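Side-chain contacts in adhesin competence repressor (Streptococcus pyogenes serotype M3, PDB 5JLU), which acts as a zinc-responsive transcription regulator that binds DNA and belongs to the MarR family: residues 37-42 with 76-81; 44-49 with 69-74; 86-89 with 95-98. All blocks are in the same frame, centred on the assembly; numbering follows the deposited sequence.

Contact 1. Residues 37-42 with 76-81; sequences VKLTNT and KSLVKQ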
loop_
_atom_site.group_PDB
_atom_site.type_symbol
_atom_site.label_atom_id
_atom_site.label_comp_id
_atom_site.label_asym_id
_atom_site.label_seq_id
_atom_site.Cartn_x
_atom_site.Cartn_y
_atom_site.Cartn_z
ATOM N N VAL A 37 5.990 -6.634 -17.543
ATOM C CA VAL A 37 5.801 -7.691 -16.502
ATOM C C VAL A 37 4.594 -7.443 -15.539
ATOM O O VAL A 37 3.846 -8.396 -15.250
ATOM C CB VAL A 37 7.126 -8.053 -15.712
ATOM C CG1 VAL A 37 8.122 -8.794 -16.610
ATOM C CG2 VAL A 37 7.794 -6.844 -15.050
ATOM N N LYS A 38 4.395 -6.198 -15.064
ATOM C CA LYS A 38 3.318 -5.849 -14.086
ATOM C C LYS A 38 3.368 -6.711 -12.757
ATOM O O LYS A 38 2.348 -7.297 -12.309
ATOM C CB LYS A 38 1.934 -5.910 -14.790
ATOM C CG LYS A 38 0.687 -5.454 -13.990
ATOM C CD LYS A 38 -0.315 -6.529 -13.471
ATOM C CE LYS A 38 -0.337 -7.894 -14.176
ATOM N NZ LYS A 38 -0.690 -7.855 -15.624
ATOM N N LEU A 39 4.550 -6.795 -12.132
ATOM C CA LEU A 39 4.668 -7.556 -10.871
ATOM C C LEU A 39 3.949 -6.903 -9.689
ATOM O O LEU A 39 3.996 -5.726 -9.537
ATOM C CB LEU A 39 6.103 -7.749 -10.478
ATOM C CG LEU A 39 6.998 -8.482 -11.447
ATOM C CD1 LEU A 39 8.281 -8.769 -10.683
ATOM C CD2 LEU A 39 6.418 -9.758 -12.031
ATOM N N THR A 40 3.314 -7.687 -8.841
ATOM C CA THR A 40 2.755 -7.170 -7.580
ATOM C C THR A 40 3.848 -7.015 -6.554
ATOM O O THR A 40 4.910 -7.577 -6.682
ATOM C CB THR A 40 1.755 -8.155 -7.010
ATOM O OG1 THR A 40 2.436 -9.417 -6.723
ATOM C CG2 THR A 40 0.634 -8.359 -8.046
ATOM N N ASN A 41 3.556 -6.290 -5.493
ATOM C CA ASN A 41 4.533 -6.110 -4.433
ATOM C C ASN A 41 4.892 -7.450 -3.800
ATOM O O ASN A 41 6.051 -7.688 -3.455
ATOM C CB ASN A 41 4.008 -5.157 -3.373
ATOM C CG ASN A 41 3.872 -3.743 -3.920
ATOM O OD1 ASN A 41 4.862 -2.990 -4.016
ATOM N ND2 ASN A 41 2.666 -3.376 -4.314
ATOM N N THR A 42 3.925 -8.330 -3.748
ATOM C CA THR A 42 4.127 -9.628 -3.146
ATOM C C THR A 42 5.161 -10.330 -3.962
ATOM O O THR A 42 6.083 -10.893 -3.429
ATOM C CB THR A 42 2.837 -10.452 -3.177
ATOM O OG1 THR A 42 1.857 -9.792 -2.394
ATOM C CG2 THR A 42 3.024 -11.826 -2.630
ATOM N N LYS A 76 3.232 -19.308 -8.904
ATOM C CA LYS A 76 2.765 -19.795 -10.212
ATOM C C LYS A 76 2.846 -18.727 -11.325
ATOM O O LYS A 76 3.353 -18.959 -12.443
ATOM C CB LYS A 76 1.370 -20.329 -10.097
ATOM C CG LYS A 76 1.331 -21.761 -9.583
ATOM C CD LYS A 76 -0.119 -22.220 -9.342
ATOM C CE LYS A 76 -0.007 -23.560 -8.559
ATOM N NZ LYS A 76 -1.360 -24.039 -8.116
ATOM N N SER A 77 2.393 -17.535 -11.001
ATOM C CA SER A 77 2.465 -16.436 -11.997
ATOM C C SER A 77 3.914 -16.081 -12.318
ATOM O O SER A 77 4.268 -15.795 -13.446
ATOM C CB SER A 77 1.667 -15.223 -11.447
ATOM O OG SER A 77 2.010 -14.045 -12.075
ATOM N N LEU A 78 4.787 -16.118 -11.330
ATOM C CA LEU A 78 6.214 -15.884 -11.581
ATOM C C LEU A 78 6.886 -16.961 -12.474
ATOM O O LEU A 78 7.674 -16.656 -13.391
ATOM C CB LEU A 78 6.954 -15.762 -10.241
ATOM C CG LEU A 78 6.687 -14.430 -9.493
ATOM C CD1 LEU A 78 7.326 -14.435 -8.142
ATOM C CD2 LEU A 78 7.269 -13.299 -10.301
ATOM N N VAL A 79 6.620 -18.224 -12.161
ATOM C CA VAL A 79 7.098 -19.314 -12.997
ATOM C C VAL A 79 6.546 -19.105 -14.427
ATOM O O VAL A 79 7.302 -19.210 -15.393
ATOM C CB VAL A 79 6.665 -20.651 -12.452
ATOM C CG1 VAL A 79 6.949 -21.789 -13.482
ATOM C CG2 VAL A 79 7.349 -20.957 -11.097
ATOM N N LYS A 80 5.260 -18.771 -14.555
ATOM C CA LYS A 80 4.655 -18.522 -15.878
ATOM C C LYS A 80 5.401 -17.428 -16.650
ATOM O O LYS A 80 5.585 -17.558 -17.835
ATOM C CB LYS A 80 3.149 -18.181 -15.797
ATOM C CG LYS A 80 2.508 -17.779 -17.175
ATOM C CD LYS A 80 1.261 -16.883 -17.062
ATOM C CE LYS A 80 0.950 -16.131 -18.374
ATOM N NZ LYS A 80 0.673 -14.680 -18.180
ATOM N N GLN A 81 5.899 -16.407 -15.956
ATOM C CA GLN A 81 6.687 -15.327 -16.591
ATOM C C GLN A 81 8.173 -15.586 -16.660
ATOM O O GLN A 81 8.954 -14.650 -16.868
ATOM C CB GLN A 81 6.403 -14.014 -15.872
ATOM C CG GLN A 81 4.892 -13.689 -15.886
ATOM C CD GLN A 81 4.594 -12.393 -15.089
ATOM O OE1 GLN A 81 4.837 -11.291 -15.574
ATOM N NE2 GLN A 81 4.092 -12.529 -13.880
HETATM O O HOH W 1 2.314 -10.491 -12.124
#

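Contact 2. Residues 44-49 with 69-74; sequences EHILML and AAVTKA. With ZN (zinc ion), chain B.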
loop_
_atom_site.group_PDB
_atom_site.type_symbol
_atom_site.label_atom_id
_atom_site.label_comp_id
_atom_site.label_asym_id
_atom_site.label_seq_id
_atom_site.Cartn_x
_atom_site.Cartn_y
_atom_site.Cartn_z
ATOM N N GLU A 44 7.345 -8.971 -6.048
ATOM C CA GLU A 44 8.677 -8.354 -5.956
ATOM C C GLU A 44 9.392 -8.714 -4.651
ATOM O O GLU A 44 10.627 -8.796 -4.635
ATOM C CB GLU A 44 8.612 -6.817 -5.994
ATOM C CG GLU A 44 8.250 -6.234 -7.327
ATOM C CD GLU A 44 7.933 -4.717 -7.276
ATOM O OE1 GLU A 44 7.323 -4.193 -6.312
ATOM O OE2 GLU A 44 8.348 -4.009 -8.183
ATOM N N HIS A 45 8.635 -8.883 -3.554
ATOM C CA HIS A 45 9.233 -9.200 -2.290
ATOM C C HIS A 45 9.585 -10.686 -2.159
ATOM O O HIS A 45 10.544 -11.011 -1.482
ATOM C CB HIS A 45 8.429 -8.651 -1.107
ATOM C CG HIS A 45 8.679 -7.211 -0.994
ATOM N ND1 HIS A 45 9.671 -6.713 -0.189
ATOM C CD2 HIS A 45 8.273 -6.190 -1.780
ATOM C CE1 HIS A 45 9.818 -5.425 -0.428
ATOM N NE2 HIS A 45 8.977 -5.086 -1.386
ATOM N N ILE A 46 8.872 -11.543 -2.884
ATOM C CA ILE A 46 9.344 -12.914 -3.080
ATOM C C ILE A 46 10.700 -12.907 -3.802
ATOM O O ILE A 46 11.671 -13.585 -3.390
ATOM C CB ILE A 46 8.310 -13.754 -3.848
ATOM C CG1 ILE A 46 7.145 -14.025 -2.896
ATOM C CG2 ILE A 46 8.919 -15.060 -4.407
ATOM C CD1 ILE A 46 5.914 -14.619 -3.592
ATOM N N LEU A 47 10.771 -12.196 -4.903
ATOM C CA LEU A 47 12.009 -12.156 -5.647
ATOM C C LEU A 47 13.071 -11.564 -4.720
ATOM O O LEU A 47 14.128 -12.157 -4.619
ATOM C CB LEU A 47 11.882 -11.394 -6.980
ATOM C CG LEU A 47 10.947 -11.965 -8.068
ATOM C CD1 LEU A 47 10.877 -11.029 -9.256
ATOM C CD2 LEU A 47 11.312 -13.312 -8.588
ATOM N N MET A 48 12.790 -10.462 -3.985
ATOM C CA MET A 48 13.811 -9.934 -3.030
ATOM C C MET A 48 14.352 -11.031 -2.061
ATOM O O MET A 48 15.569 -11.181 -1.855
ATOM C CB MET A 48 13.259 -8.737 -2.250
ATOM C CG MET A 48 14.160 -8.155 -1.177
ATOM S SD MET A 48 13.499 -6.632 -0.459
ATOM C CE MET A 48 13.989 -5.495 -1.688
ATOM N N LEU A 49 13.458 -11.787 -1.438
ATOM C CA LEU A 49 13.902 -12.749 -0.434
ATOM C C LEU A 49 14.655 -13.925 -1.094
ATOM O O LEU A 49 15.636 -14.489 -0.518
ATOM C CB LEU A 49 12.719 -13.261 0.399
ATOM C CG LEU A 49 12.061 -12.264 1.352
ATOM C CD1 LEU A 49 10.771 -12.852 1.863
ATOM C CD2 LEU A 49 12.984 -11.938 2.549
ATOM N N ALA A 69 -1.199 -19.954 0.510
ATOM C CA ALA A 69 -1.934 -19.987 -0.753
ATOM C C ALA A 69 -1.680 -18.697 -1.593
ATOM O O ALA A 69 -1.608 -18.746 -2.818
ATOM C CB ALA A 69 -3.430 -20.242 -0.497
ATOM N N ALA A 70 -1.510 -17.555 -0.938
ATOM C CA ALA A 70 -1.126 -16.311 -1.622
ATOM C C ALA A 70 0.296 -16.479 -2.196
ATOM O O ALA A 70 0.578 -16.026 -3.279
ATOM C CB ALA A 70 -1.202 -15.104 -0.675
ATOM N N VAL A 71 1.166 -17.188 -1.485
ATOM C CA VAL A 71 2.520 -17.408 -1.994
ATOM C C VAL A 71 2.491 -18.329 -3.213
ATOM O O VAL A 71 3.143 -18.030 -4.172
ATOM C CB VAL A 71 3.492 -17.970 -0.945
ATOM C CG1 VAL A 71 4.835 -18.289 -1.591
ATOM C CG2 VAL A 71 3.696 -16.946 0.193
ATOM N N THR A 72 1.771 -19.442 -3.140
ATOM C CA THR A 72 1.616 -20.422 -4.225
ATOM C C THR A 72 1.070 -19.767 -5.482
ATOM O O THR A 72 1.542 -20.019 -6.574
ATOM C CB THR A 72 0.621 -21.533 -3.784
ATOM O OG1 THR A 72 1.199 -22.235 -2.688
ATOM C CG2 THR A 72 0.357 -22.592 -4.908
ATOM N N LYS A 73 0.078 -18.926 -5.310
ATOM C CA LYS A 73 -0.453 -18.120 -6.396
ATOM C C LYS A 73 0.618 -17.166 -7.038
ATOM O O LYS A 73 0.850 -17.205 -8.233
ATOM C CB LYS A 73 -1.673 -17.360 -5.867
ATOM C CG LYS A 73 -2.517 -16.694 -6.937
ATOM C CD LYS A 73 -4.007 -17.072 -6.794
ATOM C CE LYS A 73 -4.828 -16.614 -7.997
ATOM N NZ LYS A 73 -4.631 -15.151 -8.211
ATOM N N ALA A 74 1.299 -16.367 -6.229
ATOM C CA ALA A 74 2.346 -15.467 -6.714
ATOM C C ALA A 74 3.494 -16.210 -7.387
ATOM O O ALA A 74 3.967 -15.790 -8.442
ATOM C CB ALA A 74 2.921 -14.656 -5.568
HETATM ZN ZN ZN B . 8.980 -3.343 -2.591
HETATM O O HOH W 2 7.267 -3.978 -3.816
HETATM O O HOH W 3 7.531 -2.483 -1.216
HETATM O O HOH W 4 8.839 -1.579 -3.578
#

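Contact 3. Residues 86-89 with 95-98; sequences GTKD and VTYF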
loop_
_atom_site.group_PDB
_atom_site.type_symbol
_atom_site.label_atom_id
_atom_site.label_comp_id
_atom_site.label_asym_id
_atom_site.label_seq_id
_atom_site.Cartn_x
_atom_site.Cartn_y
_atom_site.Cartn_z
ATOM N N GLY A 86 11.728 -23.898 -9.869
ATOM C CA GLY A 86 11.626 -24.732 -8.705
ATOM C C GLY A 86 12.490 -25.968 -8.925
ATOM O O GLY A 86 12.577 -26.484 -10.042
ATOM N N THR A 87 13.085 -26.434 -7.842
ATOM C CA THR A 87 13.808 -27.700 -7.808
ATOM C C THR A 87 13.564 -28.363 -6.449
ATOM O O THR A 87 13.616 -27.705 -5.381
ATOM C CB THR A 87 15.310 -27.455 -8.050
ATOM O OG1 THR A 87 15.745 -26.516 -7.088
ATOM C CG2 THR A 87 15.580 -26.823 -9.472
ATOM N N LYS A 88 13.280 -29.661 -6.462
ATOM C CA LYS A 88 12.997 -30.334 -5.213
ATOM C C LYS A 88 14.293 -30.662 -4.515
ATOM O O LYS A 88 15.327 -30.760 -5.155
ATOM C CB LYS A 88 12.134 -31.564 -5.422
ATOM C CG LYS A 88 10.908 -31.279 -6.292
ATOM C CD LYS A 88 9.688 -32.198 -6.047
ATOM C CE LYS A 88 8.662 -31.923 -7.151
ATOM N NZ LYS A 88 7.324 -32.505 -6.922
ATOM N N ASP A 89 14.170 -30.844 -3.203
ATOM C CA ASP A 89 15.215 -31.134 -2.260
ATOM C C ASP A 89 15.505 -32.634 -2.412
ATOM O O ASP A 89 14.586 -33.452 -2.610
ATOM C CB ASP A 89 14.711 -30.893 -0.856
ATOM C CG ASP A 89 15.786 -31.090 0.203
ATOM O OD1 ASP A 89 15.796 -32.105 0.893
ATOM O OD2 ASP A 89 16.631 -30.215 0.394
ATOM N N VAL A 95 9.681 -31.217 -0.470
ATOM C CA VAL A 95 10.148 -29.845 -0.305
ATOM C C VAL A 95 10.580 -29.310 -1.630
ATOM O O VAL A 95 11.368 -29.926 -2.328
ATOM C CB VAL A 95 11.304 -29.758 0.745
ATOM C CG1 VAL A 95 11.841 -28.356 0.887
ATOM C CG2 VAL A 95 10.820 -30.226 2.120
ATOM N N THR A 96 10.033 -28.163 -2.001
ATOM C CA THR A 96 10.494 -27.468 -3.192
ATOM C C THR A 96 11.103 -26.119 -2.816
ATOM O O THR A 96 10.444 -25.314 -2.117
ATOM C CB THR A 96 9.370 -27.188 -4.183
ATOM O OG1 THR A 96 8.737 -28.402 -4.479
ATOM C CG2 THR A 96 9.915 -26.606 -5.475
ATOM N N TYR A 97 12.272 -25.866 -3.386
ATOM C CA TYR A 97 13.017 -24.611 -3.275
ATOM C C TYR A 97 12.916 -23.849 -4.588
ATOM O O TYR A 97 13.044 -24.419 -5.693
ATOM C CB TYR A 97 14.475 -24.909 -3.046
ATOM C CG TYR A 97 14.730 -25.457 -1.678
ATOM C CD1 TYR A 97 14.485 -24.691 -0.527
ATOM C CD2 TYR A 97 15.164 -26.765 -1.513
ATOM C CE1 TYR A 97 14.687 -25.223 0.757
ATOM C CE2 TYR A 97 15.377 -27.297 -0.233
ATOM C CZ TYR A 97 15.140 -26.543 0.882
ATOM O OH TYR A 97 15.343 -27.134 2.102
ATOM N N PHE A 98 12.738 -22.544 -4.454
ATOM C CA PHE A 98 12.669 -21.663 -5.570
ATOM C C PHE A 98 13.899 -20.816 -5.670
ATOM O O PHE A 98 14.568 -20.478 -4.677
ATOM C CB PHE A 98 11.383 -20.859 -5.502
ATOM C CG PHE A 98 10.164 -21.710 -5.758
ATOM C CD1 PHE A 98 9.859 -22.119 -7.036
ATOM C CD2 PHE A 98 9.400 -22.152 -4.730
ATOM C CE1 PHE A 98 8.770 -22.936 -7.301
ATOM C CE2 PHE A 98 8.319 -22.987 -4.977
ATOM C CZ PHE A 98 7.992 -23.353 -6.240
#

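Contact 1. Residues 37-42 with 76-81
Q81, just past the last turn of helix 68-80, meets V37 and L39 in the segment leading into helix 41-52, tying two parts of the MarR-type winged helix-turn-helix domain together. Its CB points toward segment 37-42, and with CG anti to the carbonyl carbon (chi1 -57°) and an extended chain beyond, the amide is carried across to the loop. CD comes within 4.1 Å of V37 O. The amide's two ends meet different partners: OE1 lies 3.1 Å from V37 O, a meeting of two acceptors and therefore no hydrogen bond, in a part of the loop that is poorly ordered. NE2 turns back to S77 O instead, at 3.3 Å with an N-H...O angle of 152°. That carbonyl is gripped twice, since Q81 N reaches it from the opposite face of its plane; a weak bond from NE2 to S77 OG adds to the hold on the amide. Water 1 accepts from NE2 and donates to K38 O, linking the amide of Q81 to the backbone carbonyl of K38. L39 slides past Q81 in the opposite direction, its CD2 methyl 4.1 Å from Q81 NE2. Apolar contact completes the junction: L39 and L78 cross at about a right angle, L39 CD2 lying 4.0 Å from L78 CD2.

Contact 2. Residues 44-49 with 69-74
I46 of helix 41-52 projects against V71 and A74 of helix 68-80, the recognition helix of the MarR-type helix-turn-helix by its place in the fold. All three residues are buried, and a single methyl makes the closest approaches: I46 CD1 stands 3.6 Å from A74 CB and 4.3 Å from V71 CG1. V71 and A74 are three residues apart, about one turn, so the ethyl branch of I46 meets two successive positions on one side of the facing helix. Its extended course explains the reach, CG1 lying anti to the carbonyl carbon (chi1 -72°) and CD1 continuing outward. No hydrogen bond crosses between the segments; the evidence is for purely apolar contact.

The next shell places these groups. V71 also packs on N57 and A61 of helix 57-64 and on I66, while A74 O accepts a hydrogen bond from Q43 NE2, a polar tie back to helix 41-52.

The residue preceding I46 serves the metal. H45 NE2 binds the zinc ion at 2.1 Å, and H111 and H115 of helix 105-127 bind it through their own NE2 atoms, their rings at about 90° to that of H45. Three waters bring the ligands to six. H45 and I46, adjacent in sequence, thus face the zinc ion and the recognition helix respectively. N16 of the second subunit packs on H45. Outside the first shell, E44 fixes one metal-bound water: water 2, in the plane of the H45 ring at its edge, lies 2.2 Å from the zinc ion and donates to E44 OE1 over a short 2.5 Å.

Contact 3. Residues 86-89 with 95-98
T87 and Y97 form the hydrogen-bonded pair at the middle of this antiparallel hairpin, the wing of the winged helix-turn-helix domain. Backbone hydrogen bonds set the register. T87 N donates to Y97 O at 2.9 Å (N-H...O angle 164°), and Y97 N returns a bond to T87 O at 3.0 Å. Beyond the strand end, D89 N donates to V95 O at 3.1 Å and adds one more backbone bond on the way to the turn.

CA-H...O contacts supplement it at the flanking non-hydrogen-bonded pairs, G86 with F98 and K88 with T96. G86 CA approaches Y97 O to 3.3 Å, and K88 CA comes equally near V95 O; both carbonyls already accept an N-H.

Contacts of aromatic rings fall on both faces of the sheet. Y97 lies on the face it shares with T87. Just past the strand end, D89 runs alongside Y97, and the anti placement of CG relative to the backbone N (chi1 -176°) carries the carboxylate to the ring edge. D89 OD2 meets that edge in the ring plane, 3.2 Å from Y97 CE2, with the carboxylate turned 64° from the ring. The other oxygen, OD1, accepts from the backbone N of V91 and of D92, which fixes the carboxylate in the turn. V95 CG1 covers one face of the Y97 ring near its rim, and R54 makes a cation-pi contact with the same ring. On the face bearing T96 and F98, T96 CG2 lies over the rim of the F98 ring, whose CD1 is 3.6 Å from G86 CA.

Within the three-stranded sheet, strand 96-100 is central: 84-88, which follows helix 68-80 in the chain, flanks one side, and 55-56 the other, where L55 and F98 share backbone hydrogen bonds and T56 packs on V95 and Y97.

Contact 2 joins helix 41-52 to helix 68-80, and contact 1 joins the loop leading into the first to the C-terminal end of the second; their centres are about 8 Å apart. The two contacts touch, L78 CD1 lying 4.1 Å from I46 CG2. Along the chain, the two segments of contact 2 fall between those of contact 1. Contact 3 follows both in sequence; its centre is about 18 Å from that of contact 1 and 14 Å from that of contact 2, and contact 3 touches neither. Helix 68-80 leads on to strand 84-88, so recognition helix and wing are consecutive parts of one DNA-binding domain. Contact 2 holds a zinc ligand, whereas contact 3 lies away from the metal.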